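Hydrogenase (NiFe) small subunit HydA (Allochromatium vinosum, PDB 3MYR) probably serves as the electron-transferring, iron-sulfur-carrying subunit of a heterodimeric [NiFe] hydrogenase that oxidises H2 and reduces an electron acceptor. Local coordinates at residues A[112-123]-A[250-258]; A[183-191]-A[239-247]. One frame throughout, in Å; residues are numbered along the deposited sequence.

Contact 1. Residues A[112-123]-A[250-258]; sequences TCAAFGGLPQAR and CSEPQFWDA. With F3S (Fe3-s4 cluster), chain K; SF4 (iron/sulfur cluster), chain I.
Thr112 is turned at chi1 to -59°, which swings OG1 beside its own backbone N and points it at Cys250 while CG2 heads for the edge of the Phe255 ring. OG1 donates to Cys250 O at 2.6 Å, in the carbonyl plane with a C=O...donor angle of 148°; the same hydroxyl takes a bond from Gly146 N. One turn further on, Pro253 lies over one face of the Phe116 ring in a CH-pi contact, its CG above the centre, 3.6 Å from the centroid. Ser251 O comes up at the ring edge, 3.5 Å from Phe116 CE2. Helix 111-116 follows strand 106-110 in the flavodoxin-like N-terminal domain, and its Cys113 SG binds iron of a [4Fe-4S] cluster; the C-terminal part of the subunit reaches it here with Cys250, a ligand of the [3Fe-4S] cluster. Gly117 departs from helical backbone angles with a positive phi. One water joins the two segments: it accepts from Gly118 N and Gln254 N and donates to Phe116 O. Trp256 fills the next stretch: Leu119 CD2 lies over its five-membered ring, and NE1 is 3.3 Å from Leu119 N. Those two are both donors; Leu119 N spends its hydrogen on Cys113 SG, a 3.5 Å bond reaching a cluster ligand. Ala122 CB packs on Trp256 CB at 3.7 Å. Asp257 OD2 then accepts from Arg123 N at 2.9 Å, on the syn side but tilted 19° out of the carboxylate plane, while OD1 forms a salt bridge with Arg48 of the large subunit.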
loop_
_atom_site.group_PDB
_atom_site.type_symbol
_atom_site.label_atom_id
_atom_site.label_comp_id
_atom_site.label_asym_id
_atom_site.label_seq_id
_atom_site.Cartn_x
_atom_site.Cartn_y
_atom_site.Cartn_z
ATOM N N THR A 112 1.031 0.348 -16.386
ATOM C CA THR A 112 2.072 0.862 -17.249
ATOM C C THR A 112 3.465 0.180 -17.024
ATOM O O THR A 112 4.237 0.060 -17.966
ATOM C CB THR A 112 2.183 2.412 -17.079
ATOM O OG1 THR A 112 0.925 2.976 -17.418
ATOM C CG2 THR A 112 3.259 3.042 -18.035
ATOM N N CYS A 113 3.770 -0.266 -15.804
ATOM C CA CYS A 113 5.074 -0.932 -15.624
ATOM C C CYS A 113 5.162 -2.242 -16.414
ATOM O O CYS A 113 6.126 -2.493 -17.161
ATOM C CB CYS A 113 5.314 -1.218 -14.137
ATOM S SG CYS A 113 5.297 0.275 -13.039
ATOM N N ALA A 114 4.169 -3.108 -16.260
ATOM C CA ALA A 114 4.158 -4.362 -17.018
ATOM C C ALA A 114 4.017 -4.100 -18.517
ATOM O O ALA A 114 4.656 -4.757 -19.320
ATOM C CB ALA A 114 3.027 -5.268 -16.520
ATOM N N ALA A 115 3.113 -3.201 -18.894
ATOM C CA ALA A 115 2.848 -2.956 -20.292
ATOM C C ALA A 115 4.030 -2.330 -21.024
ATOM O O ALA A 115 4.365 -2.780 -22.131
ATOM C CB ALA A 115 1.561 -2.146 -20.488
ATOM N N PHE A 116 4.691 -1.367 -20.401
ATOM C CA PHE A 116 5.654 -0.525 -21.103
ATOM C C PHE A 116 6.975 -0.310 -20.335
ATOM O O PHE A 116 7.798 0.451 -20.809
ATOM C CB PHE A 116 5.029 0.874 -21.387
ATOM C CG PHE A 116 3.764 0.826 -22.214
ATOM C CD1 PHE A 116 3.702 0.032 -23.385
ATOM C CD2 PHE A 116 2.666 1.602 -21.868
ATOM C CE1 PHE A 116 2.536 -0.028 -24.166
ATOM C CE2 PHE A 116 1.474 1.566 -22.644
ATOM C CZ PHE A 116 1.398 0.765 -23.793
ATOM N N GLY A 117 7.132 -0.823 -19.116
ATOM C CA GLY A 117 8.386 -0.570 -18.396
ATOM C C GLY A 117 8.086 0.312 -17.176
ATOM O O GLY A 117 8.516 -0.000 -16.038
ATOM N N GLY A 118 7.246 1.338 -17.348
ATOM C CA GLY A 118 6.781 2.082 -16.161
ATOM C C GLY A 118 7.931 2.656 -15.271
ATOM O O GLY A 118 8.989 3.058 -15.735
ATOM N N LEU A 119 7.691 2.717 -13.977
ATOM C CA LEU A 119 8.537 3.446 -13.091
ATOM C C LEU A 119 9.910 2.819 -12.948
ATOM O O LEU A 119 10.885 3.522 -13.019
ATOM C CB LEU A 119 7.871 3.558 -11.743
ATOM C CG LEU A 119 8.296 4.565 -10.729
ATOM C CD1 LEU A 119 7.987 4.257 -9.266
ATOM C CD2 LEU A 119 9.259 5.664 -11.109
ATOM N N PRO A 120 9.989 1.504 -12.679
ATOM C CA PRO A 120 11.345 0.894 -12.561
ATOM C C PRO A 120 12.222 1.122 -13.819
ATOM O O PRO A 120 13.464 1.191 -13.748
ATOM C CB PRO A 120 11.053 -0.624 -12.415
ATOM C CG PRO A 120 9.610 -0.668 -11.778
ATOM C CD PRO A 120 8.900 0.513 -12.590
ATOM N N GLN A 121 11.571 1.344 -14.940
ATOM C CA GLN A 121 12.279 1.569 -16.190
ATOM C C GLN A 121 12.600 3.044 -16.475
ATOM O O GLN A 121 13.396 3.337 -17.382
ATOM C CB GLN A 121 11.511 0.956 -17.360
ATOM C CG GLN A 121 12.365 0.852 -18.599
ATOM C CD GLN A 121 11.726 1.431 -19.820
ATOM O OE1 GLN A 121 11.627 0.696 -20.797
ATOM N NE2 GLN A 121 11.084 2.620 -19.728
ATOM N N ALA A 122 12.059 3.972 -15.675
ATOM C CA ALA A 122 12.341 5.370 -15.896
ATOM C C ALA A 122 13.867 5.612 -15.669
ATOM O O ALA A 122 14.521 4.926 -14.838
ATOM C CB ALA A 122 11.494 6.225 -14.892
ATOM N N ARG A 123 14.439 6.619 -16.358
ATOM C CA ARG A 123 15.877 6.906 -16.208
ATOM C C ARG A 123 16.324 6.981 -14.766
ATOM O O ARG A 123 15.744 7.734 -13.987
ATOM C CB ARG A 123 16.218 8.249 -16.914
ATOM C CG ARG A 123 16.327 8.012 -18.419
ATOM C CD ARG A 123 16.184 9.259 -19.293
ATOM N NE ARG A 123 16.983 10.433 -18.866
ATOM C CZ ARG A 123 16.660 11.707 -19.209
ATOM N NH1 ARG A 123 17.416 12.732 -18.813
ATOM N NH2 ARG A 123 15.558 11.978 -19.959
ATOM N N CYS A 250 -0.370 9.030 -17.451
ATOM C CA CYS A 250 0.162 7.849 -16.742
ATOM C C CYS A 250 -0.098 6.497 -17.462
ATOM O O CYS A 250 0.482 5.481 -17.074
ATOM C CB CYS A 250 -0.264 7.766 -15.283
ATOM S SG CYS A 250 -2.010 7.185 -15.146
ATOM N N SER A 251 -0.852 6.503 -18.566
ATOM C CA SER A 251 -1.046 5.270 -19.360
ATOM C C SER A 251 -0.165 5.226 -20.608
ATOM O O SER A 251 -0.309 4.318 -21.421
ATOM C CB SER A 251 -2.521 5.204 -19.807
ATOM O OG SER A 251 -2.853 6.407 -20.520
ATOM N N GLU A 252 0.758 6.188 -20.781
ATOM C CA GLU A 252 1.606 6.234 -21.991
ATOM C C GLU A 252 2.972 5.674 -21.710
ATOM O O GLU A 252 3.537 5.936 -20.653
ATOM C CB GLU A 252 1.752 7.713 -22.489
ATOM C CG GLU A 252 0.426 8.268 -23.003
ATOM C CD GLU A 252 -0.156 7.409 -24.166
ATOM O OE1 GLU A 252 0.628 7.072 -25.092
ATOM O OE2 GLU A 252 -1.392 7.163 -24.236
ATOM N N PRO A 253 3.583 5.008 -22.713
ATOM C CA PRO A 253 4.971 4.532 -22.509
ATOM C C PRO A 253 5.930 5.667 -22.089
ATOM O O PRO A 253 5.866 6.759 -22.682
ATOM C CB PRO A 253 5.393 4.102 -23.910
ATOM C CG PRO A 253 4.065 3.705 -24.643
ATOM C CD PRO A 253 3.053 4.710 -24.063
ATOM N N GLN A 254 6.886 5.382 -21.194
ATOM C CA GLN A 254 7.828 6.429 -20.775
ATOM C C GLN A 254 7.239 7.745 -20.294
ATOM O O GLN A 254 7.848 8.792 -20.469
ATOM C CB GLN A 254 8.880 6.693 -21.895
ATOM C CG GLN A 254 9.921 5.496 -22.061
ATOM C CD GLN A 254 9.294 4.363 -22.903
ATOM O OE1 GLN A 254 8.761 4.631 -23.991
ATOM N NE2 GLN A 254 9.257 3.157 -22.379
ATOM N N PHE A 255 6.069 7.744 -19.663
ATOM C CA PHE A 255 5.484 9.019 -19.300
ATOM C C PHE A 255 6.291 9.693 -18.199
ATOM O O PHE A 255 6.234 10.897 -18.072
ATOM C CB PHE A 255 3.998 8.880 -18.884
ATOM C CG PHE A 255 3.800 8.298 -17.497
ATOM C CD1 PHE A 255 3.582 9.166 -16.398
ATOM C CD2 PHE A 255 3.709 6.909 -17.310
ATOM C CE1 PHE A 255 3.351 8.641 -15.130
ATOM C CE2 PHE A 255 3.437 6.348 -16.027
ATOM C CZ PHE A 255 3.227 7.212 -14.941
ATOM N N TRP A 256 7.031 8.911 -17.410
ATOM C CA TRP A 256 7.863 9.491 -16.348
ATOM C C TRP A 256 8.969 10.354 -16.905
ATOM O O TRP A 256 9.484 11.206 -16.191
ATOM C CB TRP A 256 8.556 8.404 -15.505
ATOM C CG TRP A 256 7.539 7.489 -14.813
ATOM C CD1 TRP A 256 7.256 6.198 -15.131
ATOM C CD2 TRP A 256 6.773 7.797 -13.649
ATOM N NE1 TRP A 256 6.266 5.695 -14.293
ATOM C CE2 TRP A 256 5.990 6.642 -13.339
ATOM C CE3 TRP A 256 6.654 8.956 -12.840
ATOM C CZ2 TRP A 256 5.106 6.588 -12.235
ATOM C CZ3 TRP A 256 5.772 8.932 -11.749
ATOM C CH2 TRP A 256 4.947 7.758 -11.482
ATOM N N ASP A 257 9.377 10.092 -18.144
ATOM C CA ASP A 257 10.494 10.805 -18.705
ATOM C C ASP A 257 10.049 11.804 -19.754
ATOM O O ASP A 257 10.817 12.089 -20.653
ATOM C CB ASP A 257 11.548 9.808 -19.267
ATOM C CG ASP A 257 12.265 9.017 -18.117
ATOM O OD1 ASP A 257 12.674 9.709 -17.150
ATOM O OD2 ASP A 257 12.382 7.741 -18.142
ATOM N N ALA A 258 8.833 12.324 -19.657
ATOM C CA ALA A 258 8.385 13.272 -20.677
ATOM C C ALA A 258 8.691 14.739 -20.333
ATOM O O ALA A 258 7.977 15.578 -20.794
ATOM C CB ALA A 258 6.842 13.100 -20.955
HETATM FE FE1 F3S K . -4.165 11.111 -16.833
HETATM FE FE3 F3S K . -3.595 8.803 -15.586
HETATM FE FE4 F3S K . -6.067 9.276 -16.256
HETATM S S1 F3S K . -2.694 10.817 -15.114
HETATM S S2 F3S K . -6.294 11.440 -16.216
HETATM S S3 F3S K . -4.365 9.032 -17.703
HETATM S S4 F3S K . -5.417 8.304 -14.423
HETATM FE FE1 SF4 I . 1.662 2.241 -11.350
HETATM FE FE2 SF4 I . 0.595 -0.338 -11.393
HETATM FE FE3 SF4 I . 3.315 0.123 -11.998
HETATM FE FE4 SF4 I . 2.011 0.478 -9.333
HETATM S S1 SF4 I . 2.464 -1.558 -10.581
HETATM S S2 SF4 I . 3.630 1.641 -10.366
HETATM S S3 SF4 I . 0.075 1.474 -10.008
HETATM S S4 SF4 I . 1.535 0.891 -13.155
HETATM O O HOH W 1 7.169 3.126 -19.724
#

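Contact 2. Residues A[183-191]-A[239-247]; sequences SIHDRCYRR and WPVEAGHPC. With SF4 (iron/sulfur cluster), chain J; F3S (Fe3-s4 cluster), chain K.
Trp239 turns the edge of its indole to the [3Fe-4S] cluster and to the residues that line the [4Fe-4S] cluster. Its CZ3 lies 3.6 Å from Ile184 CG2, its CH2 3.8 Å from Cys188 SG, and its CE3 3.7 Å from S2 of the [3Fe-4S] cluster. The cysteine sulfur meets the six-membered ring at the edge, 80° off the normal, a sulfur-aromatic contact by a thiolate that also binds iron of the [4Fe-4S] cluster. Beside the tryptophan, Val241 presents CG1 to the same sulfur and, at 3.5 Å, to Arg190 NE; this methyl stands anti to the backbone N (chi1 164°), where it touches both the arginine chain and the cluster. The ring of Tyr189 continues the wall, with Trp239 CZ2 in plane at its edge and Arg190 CG over the centre of one face. This is the C-terminal part of the hydrogenase small subunit, largely loops wrapped round clusters, and the [4Fe-4S] cluster here has the unusual ligand His185, whose ND1 is 2.0 Å from FE4. The second shell fixes these groups. Arg190 grips Tyr189 OH side-on, with NE and NH2 each at 3.0 Å, although the oxygen is tilted from the guanidinium plane; Ser232 of the large subunit also bonds that hydroxyl, and Arg190 NH1 donates to Trp212 O. Arg190 N gives a capping bond to Cys188 SG. Arg191, itself against the cluster, lays CD over one face of the imidazole near its rim, and its NH2 holds His185 O and Asp186 OD1, the latter a salt bridge on the anti lone pair. Asp186 N in turn donates to Ser183 OG, an ST motif, at 2.9 Å.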
loop_
_atom_site.group_PDB
_atom_site.type_symbol
_atom_site.label_atom_id
_atom_site.label_comp_id
_atom_site.label_asym_id
_atom_site.label_seq_id
_atom_site.Cartn_x
_atom_site.Cartn_y
_atom_site.Cartn_z
ATOM N N SER A 183 -8.189 9.950 -26.868
ATOM C CA SER A 183 -7.305 10.650 -25.969
ATOM C C SER A 183 -8.159 11.290 -24.904
ATOM O O SER A 183 -9.340 11.612 -25.126
ATOM C CB SER A 183 -6.490 11.753 -26.696
ATOM O OG SER A 183 -7.343 12.821 -27.071
ATOM N N ILE A 184 -7.548 11.531 -23.760
ATOM C CA ILE A 184 -8.163 12.336 -22.697
ATOM C C ILE A 184 -8.638 13.708 -23.257
ATOM O O ILE A 184 -9.802 14.161 -23.022
ATOM C CB ILE A 184 -7.138 12.577 -21.567
ATOM C CG1 ILE A 184 -6.684 11.249 -20.851
ATOM C CG2 ILE A 184 -7.617 13.621 -20.515
ATOM C CD1 ILE A 184 -7.805 10.535 -20.066
ATOM N N HIS A 185 -7.725 14.379 -23.953
ATOM C CA HIS A 185 -7.985 15.714 -24.426
ATOM C C HIS A 185 -9.142 15.733 -25.466
ATOM O O HIS A 185 -9.861 16.706 -25.565
ATOM C CB HIS A 185 -6.636 16.229 -24.931
ATOM C CG HIS A 185 -6.638 17.603 -25.486
ATOM N ND1 HIS A 185 -6.684 18.750 -24.675
ATOM C CD2 HIS A 185 -6.474 18.029 -26.780
ATOM C CE1 HIS A 185 -6.548 19.805 -25.465
ATOM N NE2 HIS A 185 -6.334 19.395 -26.722
ATOM N N ASP A 186 -9.412 14.622 -26.185
ATOM C CA ASP A 186 -10.536 14.656 -27.124
ATOM C C ASP A 186 -11.870 14.355 -26.437
ATOM O O ASP A 186 -12.881 14.316 -27.107
ATOM C CB ASP A 186 -10.345 13.634 -28.267
ATOM C CG ASP A 186 -9.405 14.175 -29.369
ATOM O OD1 ASP A 186 -9.083 15.402 -29.413
ATOM O OD2 ASP A 186 -8.904 13.363 -30.145
ATOM N N ARG A 187 -11.868 14.118 -25.112
ATOM C CA ARG A 187 -13.110 13.863 -24.396
ATOM C C ARG A 187 -13.306 14.797 -23.192
ATOM O O ARG A 187 -14.375 14.829 -22.628
ATOM C CB ARG A 187 -13.146 12.386 -23.897
ATOM C CG ARG A 187 -13.096 11.333 -25.055
ATOM C CD ARG A 187 -14.361 11.513 -25.924
ATOM N NE ARG A 187 -14.762 10.276 -26.634
ATOM C CZ ARG A 187 -15.698 10.235 -27.577
ATOM N NH1 ARG A 187 -16.337 11.361 -27.961
ATOM N NH2 ARG A 187 -16.028 9.081 -28.103
ATOM N N CYS A 188 -12.255 15.498 -22.802
ATOM C CA CYS A 188 -12.164 16.260 -21.571
ATOM C C CYS A 188 -13.197 17.390 -21.485
ATOM O O CYS A 188 -13.377 18.192 -22.430
ATOM C CB CYS A 188 -10.729 16.838 -21.457
ATOM S SG CYS A 188 -10.543 17.852 -19.932
ATOM N N TYR A 189 -13.876 17.495 -20.347
ATOM C CA TYR A 189 -14.888 18.548 -20.192
ATOM C C TYR A 189 -14.297 19.976 -20.169
ATOM O O TYR A 189 -15.071 20.915 -20.261
ATOM C CB TYR A 189 -15.796 18.302 -18.967
ATOM C CG TYR A 189 -15.112 18.681 -17.654
ATOM C CD1 TYR A 189 -15.478 19.829 -16.947
ATOM C CD2 TYR A 189 -14.081 17.857 -17.112
ATOM C CE1 TYR A 189 -14.832 20.196 -15.728
ATOM C CE2 TYR A 189 -13.387 18.227 -15.913
ATOM C CZ TYR A 189 -13.798 19.380 -15.219
ATOM O OH TYR A 189 -13.157 19.747 -14.080
ATOM N N ARG A 190 -12.958 20.126 -20.070
ATOM C CA ARG A 190 -12.318 21.457 -20.103
ATOM C C ARG A 190 -11.871 21.796 -21.510
ATOM O O ARG A 190 -11.409 22.918 -21.791
ATOM C CB ARG A 190 -11.128 21.534 -19.137
ATOM C CG ARG A 190 -11.531 21.109 -17.667
ATOM C CD ARG A 190 -10.468 21.527 -16.686
ATOM N NE ARG A 190 -10.823 21.163 -15.329
ATOM C CZ ARG A 190 -10.340 21.716 -14.222
ATOM N NH1 ARG A 190 -9.646 22.851 -14.282
ATOM N NH2 ARG A 190 -10.716 21.217 -13.034
ATOM N N ARG A 191 -12.061 20.859 -22.413
ATOM C CA ARG A 191 -11.552 21.041 -23.789
ATOM C C ARG A 191 -12.170 22.248 -24.486
ATOM O O ARG A 191 -11.433 23.002 -25.158
ATOM C CB ARG A 191 -11.747 19.762 -24.650
ATOM C CG ARG A 191 -11.372 20.001 -26.185
ATOM C CD ARG A 191 -9.811 20.240 -26.316
ATOM N NE ARG A 191 -9.465 20.348 -27.759
ATOM C CZ ARG A 191 -9.350 19.299 -28.613
ATOM N NH1 ARG A 191 -9.051 19.490 -29.909
ATOM N NH2 ARG A 191 -9.506 18.050 -28.192
ATOM N N TRP A 239 -12.285 12.202 -11.610
ATOM C CA TRP A 239 -11.061 11.832 -12.301
ATOM C C TRP A 239 -10.024 12.960 -12.130
ATOM O O TRP A 239 -10.351 14.030 -11.639
ATOM C CB TRP A 239 -11.308 11.505 -13.761
ATOM C CG TRP A 239 -11.742 12.674 -14.631
ATOM C CD1 TRP A 239 -12.995 13.209 -14.693
ATOM C CD2 TRP A 239 -10.993 13.247 -15.713
ATOM N NE1 TRP A 239 -13.039 14.153 -15.717
ATOM C CE2 TRP A 239 -11.821 14.180 -16.349
ATOM C CE3 TRP A 239 -9.691 12.994 -16.251
ATOM C CZ2 TRP A 239 -11.407 14.918 -17.472
ATOM C CZ3 TRP A 239 -9.272 13.727 -17.351
ATOM C CH2 TRP A 239 -10.102 14.707 -17.926
ATOM N N PRO A 240 -8.753 12.709 -12.496
ATOM C CA PRO A 240 -7.711 13.656 -12.065
ATOM C C PRO A 240 -7.953 15.105 -12.478
ATOM O O PRO A 240 -7.874 16.000 -11.638
ATOM C CB PRO A 240 -6.482 13.128 -12.779
ATOM C CG PRO A 240 -6.654 11.573 -12.480
ATOM C CD PRO A 240 -8.166 11.418 -12.898
ATOM N N VAL A 241 -8.351 15.342 -13.716
ATOM C CA VAL A 241 -8.558 16.715 -14.165
ATOM C C VAL A 241 -9.832 17.301 -13.528
ATOM O O VAL A 241 -9.873 18.458 -13.104
ATOM C CB VAL A 241 -8.656 16.736 -15.732
ATOM C CG1 VAL A 241 -9.270 18.116 -16.228
ATOM C CG2 VAL A 241 -7.236 16.489 -16.357
ATOM N N GLU A 242 -10.846 16.469 -13.308
ATOM C CA GLU A 242 -12.028 17.009 -12.641
ATOM C C GLU A 242 -11.724 17.454 -11.198
ATOM O O GLU A 242 -12.217 18.468 -10.727
ATOM C CB GLU A 242 -13.163 15.977 -12.639
ATOM C CG GLU A 242 -14.343 16.491 -11.856
ATOM C CD GLU A 242 -15.570 15.529 -11.872
ATOM O OE1 GLU A 242 -16.384 15.603 -10.944
ATOM O OE2 GLU A 242 -15.761 14.743 -12.812
ATOM N N ALA A 243 -10.876 16.724 -10.506
ATOM C CA ALA A 243 -10.431 17.131 -9.182
ATOM C C ALA A 243 -9.334 18.207 -9.125
ATOM O O ALA A 243 -8.846 18.479 -8.037
ATOM C CB ALA A 243 -9.962 15.862 -8.342
ATOM N N GLY A 244 -8.883 18.712 -10.279
ATOM C CA GLY A 244 -8.089 19.935 -10.337
ATOM C C GLY A 244 -6.599 19.705 -10.608
ATOM O O GLY A 244 -5.841 20.619 -10.519
ATOM N N HIS A 245 -6.176 18.490 -10.979
ATOM C CA HIS A 245 -4.765 18.286 -11.266
ATOM C C HIS A 245 -4.584 17.958 -12.743
ATOM O O HIS A 245 -5.325 17.129 -13.278
ATOM C CB HIS A 245 -4.163 17.119 -10.365
ATOM C CG HIS A 245 -2.665 17.113 -10.357
ATOM N ND1 HIS A 245 -1.918 16.621 -11.407
ATOM C CD2 HIS A 245 -1.777 17.676 -9.496
ATOM C CE1 HIS A 245 -0.636 16.824 -11.163
ATOM N NE2 HIS A 245 -0.521 17.461 -10.013
ATOM N N PRO A 246 -3.518 18.483 -13.378
ATOM C CA PRO A 246 -3.203 18.018 -14.771
ATOM C C PRO A 246 -3.019 16.522 -14.887
ATOM O O PRO A 246 -2.479 15.885 -13.966
ATOM C CB PRO A 246 -1.904 18.717 -15.129
ATOM C CG PRO A 246 -1.401 19.420 -13.802
ATOM C CD PRO A 246 -2.635 19.579 -12.914
ATOM N N CYS A 247 -3.460 15.951 -16.012
ATOM C CA CYS A 247 -3.158 14.555 -16.330
ATOM C C CYS A 247 -1.594 14.456 -16.397
ATOM O O CYS A 247 -0.929 15.263 -17.060
ATOM C CB CYS A 247 -3.752 14.294 -17.699
ATOM S SG CYS A 247 -3.354 12.617 -18.384
HETATM FE FE1 SF4 J . -8.543 18.815 -20.526
HETATM FE FE2 SF4 J . -6.998 21.091 -20.969
HETATM FE FE3 SF4 J . -5.846 18.750 -20.145
HETATM FE FE4 SF4 J . -6.849 18.992 -22.675
HETATM S S1 SF4 J . -5.102 20.123 -21.761
HETATM S S2 SF4 J . -7.059 17.207 -21.319
HETATM S S3 SF4 J . -8.710 20.286 -22.268
HETATM S S4 SF4 J . -7.362 20.027 -18.973
HETATM FE FE1 F3S K . -4.165 11.111 -16.833
HETATM FE FE3 F3S K . -3.595 8.803 -15.586
HETATM FE FE4 F3S K . -6.067 9.276 -16.256
HETATM S S1 F3S K . -2.694 10.817 -15.114
HETATM S S2 F3S K . -6.294 11.440 -16.216
HETATM S S3 F3S K . -4.365 9.032 -17.703
HETATM S S4 F3S K . -5.417 8.304 -14.423
#

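Overall arrangement
Both contacts touch the [3Fe-4S] cluster: contact 1 supplies Cys250 and contact 2 supplies Cys247 to its irons. In the sequence, two residues separate 239-247 from 250-258. The centres of the contacts are about 20 Å apart, and each pairs the [3Fe-4S] cluster with a different neighbour. Contact 1 joins it to the [4Fe-4S] cluster held by Cys113, the side chain of Cys250 coming within about 4 Å of that of Cys147, another ligand of that cluster; contact 2 joins it to the histidine-ligated one, where the side chains of Cys247 and Cys219 are likewise about 4 Å apart. As in other [NiFe] hydrogenases, the three probably relay electrons between the large subunit's active site and the surface.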